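Local atomic coordinates of arylsulfatase (Pseudoalteromonas sp. MB47, PDB entry 7AJ0), a protein that probably removes sulfate groups from the algal polysaccharide fucoidan as a calcium-dependent sulfatase, working as a hexamer. Residues L62-G65 against V69-G72; H272-P277 against W333-Y338; S339-G344 against G352-G357; L93-S98 against A431-D436; T348-V353 against P474-S479. All coordinates share one frame; numbering follows the deposited sequence.

Contact 1 (L62-G65 against V69-G72); sequences LGWG and VYGG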
# COMPACT_ATOMS: atom_id res chain seq x y z
N LEU A 62 25.34 -15.27 4.18
CA LEU A 62 25.11 -15.37 5.62
C LEU A 62 24.67 -14.02 6.17
O LEU A 62 25.34 -13.00 5.94
CB LEU A 62 26.38 -15.84 6.33
CG LEU A 62 26.25 -16.13 7.83
CD1 LEU A 62 25.52 -17.45 8.04
CD2 LEU A 62 27.61 -16.14 8.51
N GLY A 63 23.56 -14.01 6.90
CA GLY A 63 23.05 -12.78 7.44
C GLY A 63 23.79 -12.31 8.68
O GLY A 63 24.44 -13.08 9.38
N TRP A 64 23.68 -11.00 8.93
CA TRP A 64 24.35 -10.40 10.08
C TRP A 64 24.02 -11.11 11.38
O TRP A 64 24.88 -11.25 12.25
CB TRP A 64 23.94 -8.92 10.17
CG TRP A 64 24.72 -8.10 11.16
CD1 TRP A 64 25.84 -7.37 10.90
CD2 TRP A 64 24.42 -7.91 12.55
NE1 TRP A 64 26.27 -6.74 12.05
CE2 TRP A 64 25.41 -7.05 13.07
CE3 TRP A 64 23.42 -8.38 13.40
CZ2 TRP A 64 25.43 -6.66 14.40
CZ3 TRP A 64 23.44 -7.99 14.73
CH2 TRP A 64 24.43 -7.13 15.21
N GLY A 65 22.79 -11.58 11.52
CA GLY A 65 22.33 -12.19 12.74
C GLY A 65 22.28 -13.70 12.76
O GLY A 65 21.71 -14.27 13.70
N VAL A 69 26.14 -15.47 18.48
CA VAL A 69 26.77 -14.33 19.14
C VAL A 69 26.35 -13.01 18.53
O VAL A 69 26.59 -11.96 19.13
CB VAL A 69 28.30 -14.51 19.10
CG1 VAL A 69 28.83 -14.28 17.69
CG2 VAL A 69 28.97 -13.58 20.09
N TYR A 70 25.71 -13.03 17.36
CA TYR A 70 25.13 -11.83 16.76
C TYR A 70 23.64 -11.69 17.03
O TYR A 70 23.02 -10.74 16.54
CB TYR A 70 25.36 -11.82 15.25
CG TYR A 70 26.71 -11.29 14.81
CD1 TYR A 70 26.89 -9.94 14.56
CD2 TYR A 70 27.78 -12.14 14.62
CE1 TYR A 70 28.11 -9.45 14.15
CE2 TYR A 70 29.01 -11.66 14.21
CZ TYR A 70 29.17 -10.31 13.98
OH TYR A 70 30.39 -9.83 13.57
N GLY A 71 23.05 -12.62 17.78
CA GLY A 71 21.63 -12.57 18.08
C GLY A 71 20.77 -13.60 17.38
O GLY A 71 19.54 -13.46 17.40
N GLY A 72 21.37 -14.61 16.76
CA GLY A 72 20.61 -15.68 16.15
C GLY A 72 20.89 -17.03 16.79
O GLY A 72 20.50 -17.28 17.93

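Contact 2 (H272-P277 against W333-Y338); sequences HNDNYP and WPDSGY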
# COMPACT_ATOMS: atom_id res chain seq x y z
N HIS A 272 24.33 -20.80 0.24
CA HIS A 272 23.64 -20.49 -1.00
C HIS A 272 22.64 -21.58 -1.33
O HIS A 272 22.86 -22.77 -1.06
CB HIS A 272 24.65 -20.34 -2.14
CG HIS A 272 24.18 -19.44 -3.25
ND1 HIS A 272 23.16 -19.78 -4.11
CD2 HIS A 272 24.61 -18.21 -3.63
CE1 HIS A 272 22.98 -18.80 -4.98
NE2 HIS A 272 23.84 -17.84 -4.71
N ASN A 273 21.52 -21.18 -1.93
CA ASN A 273 20.53 -22.16 -2.38
C ASN A 273 21.05 -22.87 -3.63
O ASN A 273 21.85 -22.32 -4.39
CB ASN A 273 19.20 -21.47 -2.69
CG ASN A 273 19.18 -20.82 -4.06
OD1 ASN A 273 19.86 -19.82 -4.29
ND2 ASN A 273 18.40 -21.38 -4.97
N ASP A 274 20.62 -24.12 -3.83
CA ASP A 274 19.76 -24.86 -2.92
C ASP A 274 20.63 -25.64 -1.94
O ASP A 274 21.52 -26.38 -2.35
CB ASP A 274 18.85 -25.81 -3.71
CG ASP A 274 18.04 -25.08 -4.77
OD1 ASP A 274 17.29 -24.15 -4.40
OD2 ASP A 274 18.19 -25.41 -5.96
N ASN A 275 20.37 -25.47 -0.64
CA ASN A 275 21.22 -26.06 0.38
C ASN A 275 20.97 -27.56 0.50
O ASN A 275 19.83 -28.00 0.67
CB ASN A 275 20.98 -25.38 1.73
CG ASN A 275 21.75 -24.09 1.87
OD1 ASN A 275 22.96 -24.09 2.05
ND2 ASN A 275 21.04 -22.97 1.77
N TYR A 276 22.05 -28.33 0.43
CA TYR A 276 22.01 -29.78 0.61
C TYR A 276 23.15 -30.19 1.53
O TYR A 276 24.27 -30.48 1.07
CB TYR A 276 22.08 -30.51 -0.73
CG TYR A 276 20.75 -30.54 -1.44
CD1 TYR A 276 19.84 -31.56 -1.19
CD2 TYR A 276 20.39 -29.54 -2.33
CE1 TYR A 276 18.62 -31.59 -1.82
CE2 TYR A 276 19.17 -29.56 -2.97
CZ TYR A 276 18.28 -30.59 -2.71
OH TYR A 276 17.06 -30.62 -3.34
N PRO A 277 22.92 -30.20 2.84
CA PRO A 277 23.98 -30.59 3.77
C PRO A 277 24.34 -32.06 3.63
O PRO A 277 23.62 -32.86 3.03
CB PRO A 277 23.37 -30.30 5.16
CG PRO A 277 22.22 -29.39 4.90
CD PRO A 277 21.70 -29.76 3.54
N TRP A 333 13.49 -18.01 0.14
CA TRP A 333 12.90 -18.49 1.38
C TRP A 333 12.06 -19.74 1.10
O TRP A 333 11.36 -19.80 0.08
CB TRP A 333 12.03 -17.38 2.00
CG TRP A 333 11.55 -17.71 3.37
CD1 TRP A 333 12.15 -17.38 4.55
CD2 TRP A 333 10.38 -18.46 3.70
NE1 TRP A 333 11.42 -17.88 5.60
CE2 TRP A 333 10.33 -18.55 5.11
CE3 TRP A 333 9.37 -19.06 2.95
CZ2 TRP A 333 9.31 -19.21 5.78
CZ3 TRP A 333 8.35 -19.72 3.62
CH2 TRP A 333 8.33 -19.79 5.02
N PRO A 334 12.08 -20.75 1.98
CA PRO A 334 12.73 -20.81 3.30
C PRO A 334 14.18 -21.28 3.29
O PRO A 334 14.72 -21.59 4.35
CB PRO A 334 11.86 -21.83 4.05
CG PRO A 334 11.44 -22.78 2.98
CD PRO A 334 11.31 -21.97 1.70
N ASP A 335 14.80 -21.32 2.11
CA ASP A 335 16.23 -21.63 2.01
C ASP A 335 17.04 -20.34 2.12
O ASP A 335 17.75 -19.93 1.20
CB ASP A 335 16.51 -22.38 0.72
CG ASP A 335 17.80 -23.17 0.78
OD1 ASP A 335 18.51 -23.09 1.80
OD2 ASP A 335 18.11 -23.89 -0.20
N SER A 336 16.91 -19.69 3.28
CA SER A 336 17.41 -18.34 3.48
C SER A 336 17.98 -18.18 4.88
O SER A 336 17.44 -18.72 5.84
CB SER A 336 16.28 -17.31 3.28
OG SER A 336 15.63 -17.48 2.04
N GLY A 337 19.07 -17.42 4.97
CA GLY A 337 19.59 -17.01 6.25
C GLY A 337 18.73 -15.92 6.87
O GLY A 337 17.65 -15.57 6.38
N TYR A 338 19.23 -15.37 7.97
CA TYR A 338 18.48 -14.42 8.77
C TYR A 338 19.32 -13.19 9.06
O TYR A 338 20.50 -13.29 9.38
CB TYR A 338 18.02 -15.04 10.09
CG TYR A 338 17.77 -14.02 11.17
CD1 TYR A 338 16.65 -13.20 11.13
CD2 TYR A 338 18.65 -13.87 12.23
CE1 TYR A 338 16.41 -12.27 12.11
CE2 TYR A 338 18.42 -12.94 13.23
CZ TYR A 338 17.30 -12.14 13.16
OH TYR A 338 17.06 -11.20 14.14
O HOH W 1 16.19 -24.12 -1.99

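Contact 3 (S339-G344 against G352-G357); sequences SPWRGG and GVRIPG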
# COMPACT_ATOMS: atom_id res chain seq x y z
N SER A 339 18.69 -12.02 8.95
CA SER A 339 19.30 -10.77 9.35
C SER A 339 18.25 -9.88 9.99
O SER A 339 17.10 -9.82 9.52
CB SER A 339 19.92 -10.03 8.16
OG SER A 339 20.39 -8.75 8.57
N PRO A 340 18.60 -9.16 11.07
CA PRO A 340 17.63 -8.26 11.70
C PRO A 340 17.37 -7.00 10.90
O PRO A 340 16.38 -6.31 11.18
CB PRO A 340 18.28 -7.94 13.05
CG PRO A 340 19.75 -8.04 12.78
CD PRO A 340 19.91 -9.15 11.76
N TRP A 341 18.21 -6.67 9.93
CA TRP A 341 18.11 -5.40 9.23
C TRP A 341 17.13 -5.49 8.06
O TRP A 341 16.67 -6.57 7.68
CB TRP A 341 19.47 -4.95 8.72
CG TRP A 341 20.60 -5.17 9.67
CD1 TRP A 341 21.81 -5.73 9.39
CD2 TRP A 341 20.62 -4.85 11.07
NE1 TRP A 341 22.59 -5.77 10.52
CE2 TRP A 341 21.88 -5.24 11.56
CE3 TRP A 341 19.70 -4.28 11.95
CZ2 TRP A 341 22.25 -5.07 12.90
CZ3 TRP A 341 20.07 -4.11 13.28
CH2 TRP A 341 21.33 -4.50 13.73
N ARG A 342 16.83 -4.33 7.48
CA ARG A 342 15.86 -4.24 6.40
C ARG A 342 16.43 -4.82 5.11
O ARG A 342 17.63 -4.75 4.84
CB ARG A 342 15.46 -2.78 6.19
CG ARG A 342 14.51 -2.55 5.04
CD ARG A 342 14.07 -1.09 5.01
NE ARG A 342 13.06 -0.84 3.99
CZ ARG A 342 12.39 0.31 3.87
NH1 ARG A 342 12.62 1.30 4.72
NH2 ARG A 342 11.49 0.45 2.91
N GLY A 343 15.54 -5.39 4.30
CA GLY A 343 15.94 -5.87 3.00
C GLY A 343 16.79 -7.12 3.08
O GLY A 343 16.62 -7.98 3.94
N GLY A 344 17.74 -7.21 2.15
CA GLY A 344 18.60 -8.38 2.08
C GLY A 344 19.48 -8.32 0.85
O GLY A 344 19.67 -7.25 0.26
N GLY A 352 21.42 -6.03 3.26
CA GLY A 352 22.17 -6.58 2.15
C GLY A 352 23.68 -6.46 2.28
O GLY A 352 24.41 -7.29 1.72
N VAL A 353 24.15 -5.46 3.02
CA VAL A 353 25.57 -5.13 3.02
C VAL A 353 26.20 -5.21 4.40
O VAL A 353 27.41 -5.42 4.53
CB VAL A 353 25.78 -3.71 2.42
CG1 VAL A 353 25.45 -3.71 0.94
CG2 VAL A 353 24.94 -2.69 3.17
N ARG A 354 25.40 -5.06 5.45
CA ARG A 354 25.91 -5.16 6.82
C ARG A 354 25.98 -6.64 7.21
O ARG A 354 24.94 -7.28 7.40
CB ARG A 354 25.05 -4.37 7.79
CG ARG A 354 25.76 -4.06 9.10
CD ARG A 354 24.90 -3.20 10.01
NE ARG A 354 25.54 -2.96 11.30
CZ ARG A 354 25.03 -2.20 12.26
NH1 ARG A 354 23.86 -1.60 12.08
NH2 ARG A 354 25.68 -2.03 13.40
N ILE A 355 27.19 -7.16 7.34
CA ILE A 355 27.41 -8.61 7.37
C ILE A 355 28.22 -8.96 8.61
O ILE A 355 28.88 -8.10 9.21
CB ILE A 355 28.15 -9.09 6.10
CG1 ILE A 355 29.36 -8.19 5.83
CG2 ILE A 355 27.22 -9.09 4.91
CD1 ILE A 355 30.62 -8.93 5.52
N PRO A 356 28.20 -10.23 9.01
CA PRO A 356 29.02 -10.65 10.15
C PRO A 356 30.50 -10.52 9.84
O PRO A 356 30.94 -10.70 8.71
CB PRO A 356 28.63 -12.13 10.36
CG PRO A 356 27.41 -12.35 9.52
CD PRO A 356 27.47 -11.36 8.40
N GLY A 357 31.27 -10.21 10.88
CA GLY A 357 32.71 -10.08 10.75
C GLY A 357 33.44 -10.33 12.05
O GLY A 357 33.27 -9.59 13.02
O HOH W 2 22.49 -8.60 6.80

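Contact 4 (L93-S98 against A431-D436); sequences LTSMYS and ALRWLD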
# COMPACT_ATOMS: atom_id res chain seq x y z
N LEU A 93 33.07 -7.64 15.03
CA LEU A 93 32.80 -6.38 14.36
C LEU A 93 31.31 -6.29 14.04
O LEU A 93 30.76 -7.18 13.37
CB LEU A 93 33.63 -6.25 13.09
CG LEU A 93 35.14 -6.22 13.27
CD1 LEU A 93 35.84 -6.22 11.92
CD2 LEU A 93 35.56 -5.02 14.09
N THR A 94 30.66 -5.23 14.51
CA THR A 94 29.23 -5.05 14.32
C THR A 94 28.90 -4.09 13.18
O THR A 94 27.72 -3.90 12.87
CB THR A 94 28.57 -4.55 15.61
OG1 THR A 94 29.27 -3.39 16.09
CG2 THR A 94 28.60 -5.63 16.68
N SER A 95 29.91 -3.49 12.54
CA SER A 95 29.71 -2.61 11.39
C SER A 95 30.66 -2.99 10.26
O SER A 95 31.40 -2.17 9.71
CB SER A 95 29.89 -1.14 11.78
OG SER A 95 28.73 -0.65 12.43
N MET A 96 30.65 -4.27 9.91
CA MET A 96 31.40 -4.79 8.77
C MET A 96 30.49 -4.80 7.55
O MET A 96 29.31 -5.14 7.64
CB MET A 96 31.90 -6.20 9.08
CG MET A 96 32.60 -6.91 7.94
SD MET A 96 34.18 -6.20 7.49
CE MET A 96 34.92 -7.60 6.67
N TYR A 97 31.05 -4.41 6.40
CA TYR A 97 30.25 -4.16 5.21
C TYR A 97 30.78 -4.92 4.01
O TYR A 97 31.99 -5.08 3.84
CB TYR A 97 30.20 -2.65 4.90
CG TYR A 97 29.20 -1.93 5.76
CD1 TYR A 97 27.86 -1.90 5.43
CD2 TYR A 97 29.60 -1.28 6.92
CE1 TYR A 97 26.94 -1.26 6.23
CE2 TYR A 97 28.69 -0.63 7.72
CZ TYR A 97 27.36 -0.62 7.37
OH TYR A 97 26.45 0.03 8.16
N SER A 98 29.85 -5.37 3.17
CA SER A 98 30.16 -6.07 1.93
C SER A 98 29.48 -5.37 0.76
O SER A 98 28.90 -4.29 0.94
CB SER A 98 29.70 -7.52 2.01
OG SER A 98 28.28 -7.59 2.07
N ALA A 431 24.26 4.75 -1.90
CA ALA A 431 24.29 5.20 -0.52
C ALA A 431 25.72 5.19 -0.01
O ALA A 431 26.62 4.59 -0.61
CB ALA A 431 23.40 4.32 0.37
N LEU A 432 25.91 5.87 1.12
CA LEU A 432 27.16 5.83 1.87
C LEU A 432 26.81 5.83 3.35
O LEU A 432 25.71 6.19 3.76
CB LEU A 432 28.07 7.01 1.53
CG LEU A 432 27.58 8.42 1.85
CD1 LEU A 432 27.85 8.81 3.30
CD2 LEU A 432 28.22 9.42 0.90
N ARG A 433 27.78 5.39 4.16
CA ARG A 433 27.67 5.49 5.61
C ARG A 433 28.85 6.30 6.14
O ARG A 433 30.00 6.07 5.75
CB ARG A 433 27.65 4.13 6.30
CG ARG A 433 27.61 4.29 7.82
CD ARG A 433 27.45 2.98 8.57
NE ARG A 433 27.67 3.19 10.00
CZ ARG A 433 27.54 2.24 10.92
NH1 ARG A 433 27.20 1.01 10.58
NH2 ARG A 433 27.76 2.53 12.20
N TRP A 434 28.55 7.22 7.05
CA TRP A 434 29.56 8.08 7.67
C TRP A 434 29.19 8.23 9.13
O TRP A 434 28.06 8.63 9.45
CB TRP A 434 29.62 9.44 6.96
CG TRP A 434 30.40 10.47 7.70
CD1 TRP A 434 31.65 10.34 8.21
CD2 TRP A 434 29.97 11.80 8.00
NE1 TRP A 434 32.04 11.50 8.82
CE2 TRP A 434 31.03 12.42 8.70
CE3 TRP A 434 28.81 12.53 7.75
CZ2 TRP A 434 30.95 13.73 9.16
CZ3 TRP A 434 28.73 13.83 8.20
CH2 TRP A 434 29.80 14.42 8.90
N LEU A 435 30.12 7.90 10.02
CA LEU A 435 29.85 7.83 11.46
C LEU A 435 28.77 6.76 11.62
O LEU A 435 28.95 5.63 11.14
CB LEU A 435 29.51 9.21 11.99
CG LEU A 435 30.56 10.30 11.77
CD1 LEU A 435 29.98 11.68 12.03
CD2 LEU A 435 31.78 10.05 12.65
N ASP A 436 27.64 7.07 12.25
CA ASP A 436 26.54 6.13 12.39
C ASP A 436 25.32 6.57 11.58
O ASP A 436 24.19 6.25 11.93
CB ASP A 436 26.18 5.96 13.87
CG ASP A 436 27.36 5.49 14.71
OD1 ASP A 436 28.14 4.64 14.22
OD2 ASP A 436 27.52 5.97 15.85

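Contact 5 (T348-V353 against P474-S479); sequences TWEGGV and PKEMAS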
# COMPACT_ATOMS: atom_id res chain seq x y z
N THR A 348 20.95 -2.24 -1.24
CA THR A 348 21.86 -1.51 -0.37
C THR A 348 21.17 -1.05 0.92
O THR A 348 21.64 -0.11 1.56
CB THR A 348 22.47 -0.32 -1.10
OG1 THR A 348 21.45 0.40 -1.80
CG2 THR A 348 23.54 -0.79 -2.08
N TRP A 349 20.06 -1.69 1.29
CA TRP A 349 19.63 -1.63 2.67
C TRP A 349 20.69 -2.31 3.54
O TRP A 349 21.52 -3.09 3.06
CB TRP A 349 18.28 -2.31 2.86
CG TRP A 349 17.13 -1.61 2.19
CD1 TRP A 349 16.35 -2.10 1.19
CD2 TRP A 349 16.64 -0.29 2.48
NE1 TRP A 349 15.40 -1.17 0.84
CE2 TRP A 349 15.56 -0.06 1.61
CE3 TRP A 349 17.01 0.71 3.38
CZ2 TRP A 349 14.85 1.14 1.62
CZ3 TRP A 349 16.31 1.89 3.39
CH2 TRP A 349 15.23 2.10 2.51
N GLU A 350 20.65 -2.03 4.84
CA GLU A 350 21.64 -2.63 5.73
C GLU A 350 21.58 -4.15 5.69
O GLU A 350 22.61 -4.82 5.84
CB GLU A 350 21.43 -2.11 7.15
CG GLU A 350 21.77 -0.64 7.31
CD GLU A 350 23.24 -0.36 7.09
OE1 GLU A 350 24.06 -0.93 7.84
OE2 GLU A 350 23.58 0.41 6.16
N GLY A 351 20.39 -4.71 5.47
CA GLY A 351 20.27 -6.16 5.40
C GLY A 351 21.12 -6.78 4.31
O GLY A 351 21.52 -7.95 4.42
N GLY A 352 21.42 -6.03 3.26
CA GLY A 352 22.17 -6.58 2.15
C GLY A 352 23.68 -6.46 2.28
O GLY A 352 24.41 -7.29 1.72
N VAL A 353 24.15 -5.46 3.02
CA VAL A 353 25.57 -5.13 3.02
C VAL A 353 26.20 -5.21 4.40
O VAL A 353 27.41 -5.42 4.53
CB VAL A 353 25.78 -3.71 2.42
CG1 VAL A 353 25.45 -3.71 0.94
CG2 VAL A 353 24.94 -2.69 3.17
N PRO A 474 18.16 1.20 13.37
CA PRO A 474 19.00 0.21 12.67
C PRO A 474 18.24 -0.54 11.60
O PRO A 474 18.85 -0.99 10.62
CB PRO A 474 19.46 -0.73 13.80
CG PRO A 474 19.08 -0.05 15.09
CD PRO A 474 17.92 0.83 14.78
N LYS A 475 16.93 -0.70 11.76
CA LYS A 475 16.10 -1.41 10.79
C LYS A 475 15.60 -0.49 9.68
O LYS A 475 14.80 -0.94 8.85
CB LYS A 475 14.93 -2.07 11.51
CG LYS A 475 15.35 -3.00 12.64
CD LYS A 475 14.23 -3.94 13.07
CE LYS A 475 13.04 -3.19 13.65
NZ LYS A 475 11.98 -4.13 14.10
N GLU A 476 16.04 0.76 9.65
CA GLU A 476 15.73 1.70 8.57
C GLU A 476 14.23 1.73 8.27
O GLU A 476 13.80 1.57 7.13
CB GLU A 476 16.53 1.36 7.32
CG GLU A 476 18.03 1.54 7.47
CD GLU A 476 18.81 1.02 6.27
OE1 GLU A 476 19.41 1.84 5.55
OE2 GLU A 476 18.81 -0.21 6.05
N MET A 477 13.44 1.97 9.32
CA MET A 477 11.99 1.88 9.18
C MET A 477 11.39 3.15 8.59
O MET A 477 10.41 3.07 7.83
CB MET A 477 11.37 1.57 10.54
CG MET A 477 11.78 0.23 11.11
SD MET A 477 11.27 0.01 12.82
CE MET A 477 9.48 -0.04 12.63
N ALA A 478 11.93 4.32 8.92
CA ALA A 478 11.40 5.56 8.38
C ALA A 478 12.48 6.63 8.41
O ALA A 478 13.06 6.92 9.46
CB ALA A 478 10.16 6.03 9.17
N SER A 479 12.74 7.23 7.25
CA SER A 479 13.81 8.20 7.11
C SER A 479 13.42 9.54 7.71
O SER A 479 12.28 9.98 7.60
CB SER A 479 14.17 8.37 5.63
OG SER A 479 14.95 9.54 5.44

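Contact 1 (L62-G65 against V69-G72)
W64 and Y70 meet in a T-shaped aromatic pair. The edge of the tyrosine points at the face of the indole. CD1 of Y70 stands over the centre of the W64 ring, 3.6 Å from CE2 of W64. The ring planes are 75° apart and the centroid of the six-membered indole ring lies 4.8 Å from that of the phenol. The W64 side chain holds CG anti to the backbone N (chi1 -170°), which swings the indole beneath the tyrosine edge. The backbone of Y70 also takes part: its carbonyl O lies 3.3 Å from CZ3 of W64. In return, the carbonyl O of W64 approaches CB of Y70. Beyond the rings the chains touch through glycine. CA of G72 makes a CH···O contact of 3.0 Å with O of G65. A side chain on G72 would clash with that oxygen.

The polar ends are held outside this loop. Y70 OH bonds to L93 O and G357 N, and W64 NE1 bonds to T94 O. W64 also packs on G71 of a second subunit. The contact is therefore mainly apolar and aromatic at its centre, with polar ends that tie the loop after strand 53-59 to strands 91-97 and 354-360.

Contact 2 (H272-P277 against W333-Y338)
Both carboxylate oxygens of D335 accept from N275. OD2 of D335 takes the backbone N of N275 at 2.8 Å, through the syn lone pair and at a nearly straight 169°. OD1 of D335 takes ND2 of N275, which comes from the syn side but out of the carboxylate plane. The 2.5 Å between OD1 of D335 and ND2 of N275 is unusually short and probably not exact at this resolution. The amide and carboxylate planes are 61° apart. CG of D335 is anti to the backbone N (chi1 -158°), which carries the carboxylate across to the 272-277 loop. N275 ND2 also bonds to I271 O.

A water donates to D335 OD2 and to D274 OD1, at 2.6 Å from each. It probably eases the repulsion between these two acids. D274 OD1 also accepts ND2 of N273, met from above the carboxylate plane, and NE2 of Q194. D274 OD2 is held by the hydroxyls of Y195 and T187. H272 ND1 donates to O of N273. H272 also packs on D60 and D61 of the calcium site, which this loop therefore borders.

An alanine in place of D335 would probably leave the backbone N of N275 without its acceptor, and ND2 and the bridging water with one mate fewer. R193 of a third subunit bonds to N275 O and makes a weak, long ion pair with D335 OD2. The contact thus joins two loops at a subunit boundary through one carboxylate, whose negative charge is probably eased by two N-H donors and a water.

Contact 3 (S339-G344 against G352-G357)
W341 and R354 form the tight part of this contact. The guanidinium lies over one face of the indole, offset toward the rim, with the two planes only 13° apart. NH1 of R354 is 3.9 Å from CZ2 of W341. The aliphatic part follows the same ring, and CD of R354 comes to 3.5 Å from NE1 of W341. The arginine chain is extended from CG to NE, which carries it obliquely across the indole face. CG of P340 covers the opposite face, so the ring is sandwiched. The R354 NH2 is bonded to T94 O and to A75 O of a second subunit, which fixes the guanidinium.

A second close point is purely backbone. O of G344 reaches CA of G352 at 3.2 Å, and a side chain on G352 would run into it.

Elsewhere the segments are held more loosely. A water bridges them, accepting from S339 OG and donating to R354 O, each at 2.8 Å. R342 gives little surface here and turns its end toward E476 O.

The first segment is a loop; the second takes in the last residues of helix 350-353 and the start of strand 354-360. That strand lies between strands 318-324 and 91-97 in the large mixed sheet of the alkaline phosphatase-like sulfatase fold.

Contact 4 (L93-S98 against A431-D436)
Hydrogen bonds from R433 to Y97 and S95 carry most of the contact. NH1 of R433 donates to Y97 OH at 2.7 Å with an angle of 162°. The hydroxyl lies in the guanidinium plane, while the phenol ring stands at 90° to that plane. The same NH1 makes a weak bond to S95 OG at 2.9 Å, bent to 127°.

The remaining polar bonds of R433 stay within its own turn. NE of R433 donates to O of L435 at 3.0 Å. NH2 of R433 makes a salt bridge with D436 OD1 at 2.9 Å. Y97 OH, L435 O and D436 OD1 all sit at the guanidinium edge near its plane, and together they fix its rotation.

Packing is slight. CD of R433 passes 3.1 Å from Y97 OH. With CG anti to the backbone N and the chain extended from CG to NE, the arginine spans the gap from strand 428-434 to strand 91-97. L374, M423 and L470 border it.

The hydroxyls have further partners: Y97 OH bonds to E350 OE1 and S95 OG to N372 OD1. A leucine at R433 would probably leave D436 OD1 without its counter-charge and Y97 OH and S95 OG without this donor.

The contact holds a buried positive charge, probably balanced by the D436 carboxylate and further solvated by two hydroxyls. It joins the four-stranded antiparallel sheet to the large mixed sheet by polar bonds.

Contact 5 (T348-V353 against P474-S479)
E476, W349 and E350 bury the most surface here, and the E476 carboxylate is their meeting point. OE2 of E476 accepts the backbone N of E350 at 2.9 Å, at a nearly straight 173°. The donor comes in on the syn side, somewhat out of the carboxylate plane. E350 is the first residue of helix 350-353, so a carboxylate from a distant loop takes up an N-H at the helix start. E476 reaches it with its chain extended beyond CG.

W349, at the N-cap position, sets its indole edge against the same group. CE3 of W349 is 3.3 Å from OE2 of E476, and the ring and carboxylate planes are 85° apart. R342 makes a cation-pi contact with this ring.

E350 packs its aliphatic part on E476, with CG of E350 3.2 Å from OE2 of E476. The two side chains cross at about a right angle, and E350 bends at chi2 (-66°). Even so, OE2 of E350 and OE1 of E476 are 4.5 Å apart. K438 NZ makes salt bridges with both acids. H440 NE2 bonds to E476 OE1, and Y97 OH to E350 OE1.

Two buried acids share one lysine, so their like charges are probably offset by K438. The helix N terminus would further favour a charged E476.

How the contacts relate
Four of the contacts form a close cluster. Contacts 3 and 5 have centres about 8 Å apart and share G352 and V353 at helix 350-353. Contact 4 lies about 11 Å from each and meets contact 3 through neighbouring strands 91-97 and 354-360 of the large mixed sheet. Contact 1, about 9 Å from contact 3, touches contacts 2, 3 and 4. Contact 2 lies farther out, about 26 Å from contact 4, but is joined to the rest through contact 1 and the adjoining 339-344 segment. Along the chain, contact 1 closes first, contacts 2 and 3 nest inside the loop closed by contact 4, and contacts 4 and 5 cross. The C-terminal region is thereby tied to the sulfatase core.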